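PDB 3UFC: putative CRISPR-associated endoribonuclease-like protein Cas6 from Pyrococcus furiosus, which binds CRISPR RNA and belongs, as a Cas6 paralogue, to the Cas6/Cse3/CasE family of the archaeal antiviral CRISPR system. Local coordinates for residues A[131-136]-A[193-198]; A[18-23]-A[62-67]. All coordinates share one frame; numbering follows the deposited sequence.

Both interactions are small, and they touch each other directly, their centres about 14 Å apart. Interaction 1 is buried and purely apolar, its centre about 8 Å from the centre of the chain, and packs a proline ring from a loop on the edge strand of the C-terminal half. Interaction 2 lies at the surface, about 18 Å from the chain centre, where one phenylalanine sets its ring edge against Ile64 of an edge strand of a small N-terminal sheet and also nears a backbone carbonyl obliquely. Between them, Asn21 OD1 probably accepts a hydrogen bond from Ile196 N at 2.8 Å, and Leu195 CD2 packs 4.0 Å from Phe20 O.

Interaction 1: residues A[131-136]-A[193-198]; sequences LSPIVV and TRLIVK
Thr193 meets Pro133 through its methyl group: Thr193 CG2 lies 3.4 Å from Pro133 CB and 3.5 Å from Pro133 CG. Both pairs are tighter than usual van der Waals contact. The two side chains cross at about a right angle, the methyl coming against the CB–CG edge of the proline ring. The threonine torsion decides which branch does the touching: with OG1 turned anti to the backbone N (chi1 -168°), CG2 is left between that N and the carbonyl carbon and aimed at the proline. Arg194 next in line turns away from the loop and touches Tyr201 and Arg203 of strand 200-213. This switch of sides follows from the strand geometry of 183-197, an outermost strand of the four-stranded antiparallel sheet in the C-terminal Cas6 half, whose neighbour is strand 200-213; segment 131-136 belongs to the connection from strand 125-130 of the same sheet to strand 136-142. Leu195 comes back to the side of Thr193 and reaches Pro133 through one branch, Leu195 CD1 standing 4.4 Å from Pro133 CG, a looser approach than that of the threonine methyl. Arg56 of strand 53-59 touches both Pro133 and Leu195, bringing the N-terminal half up to this pair. The proline is also held from its own backbone, by a hydrogen bond with Gly235.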
# COMPACT_ATOMS: atom_id res chain seq x y z
N LEU A 131 -3.42 -6.15 -0.03
CA LEU A 131 -2.07 -6.62 -0.32
C LEU A 131 -1.18 -5.93 0.74
O LEU A 131 -0.05 -6.34 0.99
CB LEU A 131 -1.65 -6.24 -1.74
CG LEU A 131 -2.44 -6.96 -2.84
CD1 LEU A 131 -1.90 -6.56 -4.21
CD2 LEU A 131 -2.33 -8.48 -2.65
N SER A 132 -1.71 -4.86 1.32
CA SER A 132 -1.06 -4.12 2.41
C SER A 132 -2.23 -3.60 3.26
O SER A 132 -3.30 -3.32 2.73
CB SER A 132 -0.16 -2.98 1.89
OG SER A 132 -0.81 -2.09 1.01
N PRO A 133 -2.04 -3.50 4.59
CA PRO A 133 -3.09 -3.04 5.51
C PRO A 133 -3.74 -1.69 5.22
O PRO A 133 -3.06 -0.73 4.85
CB PRO A 133 -2.39 -3.04 6.88
CG PRO A 133 -1.26 -4.02 6.71
CD PRO A 133 -0.77 -3.71 5.31
N ILE A 134 -5.05 -1.62 5.40
CA ILE A 134 -5.78 -0.38 5.19
C ILE A 134 -5.78 0.41 6.50
O ILE A 134 -6.15 -0.10 7.56
CB ILE A 134 -7.22 -0.65 4.71
CG1 ILE A 134 -7.18 -1.06 3.23
CG2 ILE A 134 -8.09 0.60 4.89
CD1 ILE A 134 -8.54 -1.45 2.66
N VAL A 135 -5.35 1.67 6.41
CA VAL A 135 -5.26 2.55 7.56
C VAL A 135 -6.31 3.66 7.47
O VAL A 135 -6.40 4.36 6.47
CB VAL A 135 -3.86 3.21 7.65
CG1 VAL A 135 -3.79 4.15 8.85
CG2 VAL A 135 -2.78 2.12 7.76
N VAL A 136 -7.10 3.80 8.53
CA VAL A 136 -8.13 4.83 8.60
C VAL A 136 -8.06 5.39 10.01
O VAL A 136 -8.24 4.65 10.98
CB VAL A 136 -9.55 4.26 8.35
CG1 VAL A 136 -10.57 5.38 8.46
CG2 VAL A 136 -9.62 3.60 6.97
N THR A 193 -3.65 -5.45 12.36
CA THR A 193 -2.21 -5.51 12.20
C THR A 193 -1.58 -4.29 12.86
O THR A 193 -2.23 -3.26 13.04
CB THR A 193 -1.81 -5.54 10.72
OG1 THR A 193 -0.42 -5.88 10.61
CG2 THR A 193 -2.04 -4.18 10.07
N ARG A 194 -0.31 -4.42 13.22
CA ARG A 194 0.41 -3.34 13.86
C ARG A 194 1.82 -3.32 13.28
O ARG A 194 2.52 -4.32 13.30
CB ARG A 194 0.48 -3.58 15.37
CG ARG A 194 1.10 -2.43 16.15
CD ARG A 194 1.15 -2.72 17.64
NE ARG A 194 2.05 -3.82 17.97
CZ ARG A 194 2.39 -4.16 19.21
NH1 ARG A 194 1.90 -3.48 20.24
NH2 ARG A 194 3.22 -5.18 19.42
N LEU A 195 2.23 -2.17 12.75
CA LEU A 195 3.54 -2.04 12.15
C LEU A 195 4.22 -0.74 12.52
O LEU A 195 3.59 0.31 12.58
CB LEU A 195 3.42 -2.10 10.62
CG LEU A 195 2.89 -3.40 9.99
CD1 LEU A 195 2.65 -3.17 8.50
CD2 LEU A 195 3.91 -4.53 10.21
N ILE A 196 5.52 -0.82 12.77
CA ILE A 196 6.27 0.38 13.09
C ILE A 196 6.68 0.99 11.75
O ILE A 196 7.32 0.33 10.93
CB ILE A 196 7.54 0.07 13.90
CG1 ILE A 196 7.16 -0.29 15.34
CG2 ILE A 196 8.50 1.27 13.86
CD1 ILE A 196 8.33 -0.68 16.21
N VAL A 197 6.29 2.24 11.54
CA VAL A 197 6.63 2.94 10.31
C VAL A 197 7.54 4.08 10.73
O VAL A 197 7.08 5.10 11.26
CB VAL A 197 5.38 3.50 9.61
CG1 VAL A 197 5.78 4.21 8.32
CG2 VAL A 197 4.41 2.36 9.33
N LYS A 198 8.84 3.89 10.50
CA LYS A 198 9.86 4.85 10.86
C LYS A 198 10.02 4.90 12.39
O LYS A 198 10.87 4.20 12.95
CB LYS A 198 9.52 6.25 10.34
CG LYS A 198 10.63 7.26 10.63
CD LYS A 198 10.27 8.66 10.19
CE LYS A 198 11.43 9.62 10.44
NZ LYS A 198 11.10 11.01 10.06

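Interaction 2: residues A[18-23]-A[62-67]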
# COMPACT_ATOMS: atom_id res chain seq x y z
N ILE A 18 14.00 -11.42 7.73
CA ILE A 18 13.87 -9.98 7.60
C ILE A 18 13.01 -9.45 8.74
O ILE A 18 12.15 -10.15 9.25
CB ILE A 18 13.18 -9.57 6.26
CG1 ILE A 18 11.75 -10.13 6.22
CG2 ILE A 18 13.99 -10.07 5.09
CD1 ILE A 18 10.94 -9.67 5.01
N PRO A 19 13.25 -8.20 9.16
CA PRO A 19 12.45 -7.64 10.25
C PRO A 19 11.02 -7.44 9.78
O PRO A 19 10.77 -7.34 8.57
CB PRO A 19 13.17 -6.32 10.55
CG PRO A 19 13.74 -5.94 9.21
CD PRO A 19 14.28 -7.25 8.70
N PHE A 20 10.07 -7.39 10.71
CA PHE A 20 8.67 -7.20 10.34
C PHE A 20 8.37 -5.77 9.87
O PHE A 20 7.59 -5.57 8.94
CB PHE A 20 7.71 -7.46 11.51
CG PHE A 20 7.88 -8.79 12.19
CD1 PHE A 20 8.65 -8.90 13.34
CD2 PHE A 20 7.21 -9.91 11.72
CE1 PHE A 20 8.74 -10.11 14.03
CE2 PHE A 20 7.29 -11.13 12.40
CZ PHE A 20 8.05 -11.23 13.56
N ASN A 21 8.99 -4.79 10.52
CA ASN A 21 8.75 -3.37 10.24
C ASN A 21 9.70 -2.71 9.25
O ASN A 21 10.47 -1.82 9.62
CB ASN A 21 8.78 -2.61 11.57
CG ASN A 21 7.97 -3.30 12.65
OD1 ASN A 21 6.75 -3.34 12.60
ND2 ASN A 21 8.66 -3.85 13.65
N TYR A 22 9.61 -3.09 7.98
CA TYR A 22 10.49 -2.54 6.96
C TYR A 22 9.88 -1.45 6.08
O TYR A 22 10.55 -0.93 5.18
CB TYR A 22 10.98 -3.69 6.06
CG TYR A 22 9.84 -4.49 5.47
CD1 TYR A 22 9.06 -3.98 4.43
CD2 TYR A 22 9.51 -5.74 6.00
CE1 TYR A 22 7.96 -4.70 3.94
CE2 TYR A 22 8.42 -6.45 5.52
CZ TYR A 22 7.65 -5.93 4.49
OH TYR A 22 6.56 -6.64 4.04
N ASN A 23 8.62 -1.10 6.33
CA ASN A 23 7.96 -0.10 5.50
C ASN A 23 8.71 1.18 5.17
O ASN A 23 8.87 1.51 4.00
CB ASN A 23 6.59 0.25 6.07
CG ASN A 23 5.57 -0.83 5.81
OD1 ASN A 23 5.58 -1.88 6.45
ND2 ASN A 23 4.68 -0.58 4.85
N ARG A 62 6.70 -18.68 4.19
CA ARG A 62 7.35 -17.93 5.26
C ARG A 62 7.09 -18.54 6.64
O ARG A 62 6.20 -19.37 6.81
CB ARG A 62 6.82 -16.50 5.27
CG ARG A 62 5.29 -16.45 5.20
CD ARG A 62 4.71 -15.31 6.01
NE ARG A 62 5.01 -14.00 5.44
CZ ARG A 62 4.62 -12.85 5.99
NH1 ARG A 62 3.92 -12.86 7.12
NH2 ARG A 62 4.93 -11.70 5.41
N GLU A 63 7.88 -18.10 7.61
CA GLU A 63 7.75 -18.57 8.98
C GLU A 63 7.98 -17.39 9.92
O GLU A 63 9.03 -16.74 9.88
CB GLU A 63 8.75 -19.68 9.29
CG GLU A 63 8.60 -20.28 10.67
CD GLU A 63 9.58 -21.40 10.95
OE1 GLU A 63 9.54 -21.97 12.06
OE2 GLU A 63 10.41 -21.71 10.06
N ILE A 64 6.99 -17.10 10.76
CA ILE A 64 7.10 -16.00 11.71
C ILE A 64 7.95 -16.42 12.91
O ILE A 64 7.60 -17.36 13.63
CB ILE A 64 5.72 -15.55 12.23
CG1 ILE A 64 4.84 -15.07 11.07
CG2 ILE A 64 5.88 -14.45 13.27
CD1 ILE A 64 5.40 -13.86 10.34
N ILE A 65 9.06 -15.72 13.11
CA ILE A 65 9.95 -16.01 14.23
C ILE A 65 9.79 -14.89 15.25
O ILE A 65 10.39 -13.82 15.11
CB ILE A 65 11.42 -16.06 13.78
CG1 ILE A 65 11.60 -17.08 12.66
CG2 ILE A 65 12.31 -16.43 14.96
CD1 ILE A 65 13.01 -17.15 12.11
N PRO A 66 8.98 -15.12 16.29
CA PRO A 66 8.75 -14.12 17.34
C PRO A 66 10.03 -13.44 17.80
O PRO A 66 11.03 -14.11 18.09
CB PRO A 66 8.09 -14.93 18.44
CG PRO A 66 7.28 -15.93 17.67
CD PRO A 66 8.26 -16.37 16.60
N GLU A 67 10.01 -12.11 17.85
CA GLU A 67 11.16 -11.33 18.27
C GLU A 67 12.37 -11.48 17.35
O GLU A 67 13.52 -11.45 17.81
CB GLU A 67 11.55 -11.71 19.70
CG GLU A 67 10.54 -11.26 20.75
CD GLU A 67 10.92 -11.70 22.14
OE1 GLU A 67 12.06 -11.44 22.56
OE2 GLU A 67 10.06 -12.31 22.82
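Phe20 turns the edge of its ring, not a face, to Ile64. The isoleucine straddles one corner with two methyl carbons: Ile64 CG2 lies 3.7 Å from Phe20 CE2, near the ring plane, and Ile64 CD1 lies 3.9 Å from the same CE2, in that plane. The side chains approach at a slant. Ile64 CG2 stands anti to its backbone N while CG1 lies beside that N (chi1 -61°), and the further bend at CG1 (chi2 -62°) brings CD1 round to the ring. Beyond the corner, Phe20 CZ approaches the backbone oxygen of Ile65 at 3.8 Å, the oxygen standing oblique to the ring, and further round the rim Glu67 N lies near the ring plane, a distant 4.5 Å from Phe20 CE1. The ring thus spans the end of strand 62-65 and the turn after it. Strands 17-18, 69-72 and 62-65 form a small antiparallel sheet with 69-72 in the middle; Phe20, just past the first strand, also touches Ile70 of the middle one and so reaches across to the opposite edge strand. Contact here rests on dispersion between aromatic edge and methyl groups; any C-H attraction from CZ to Ile65 O, long and oblique, is at most weak.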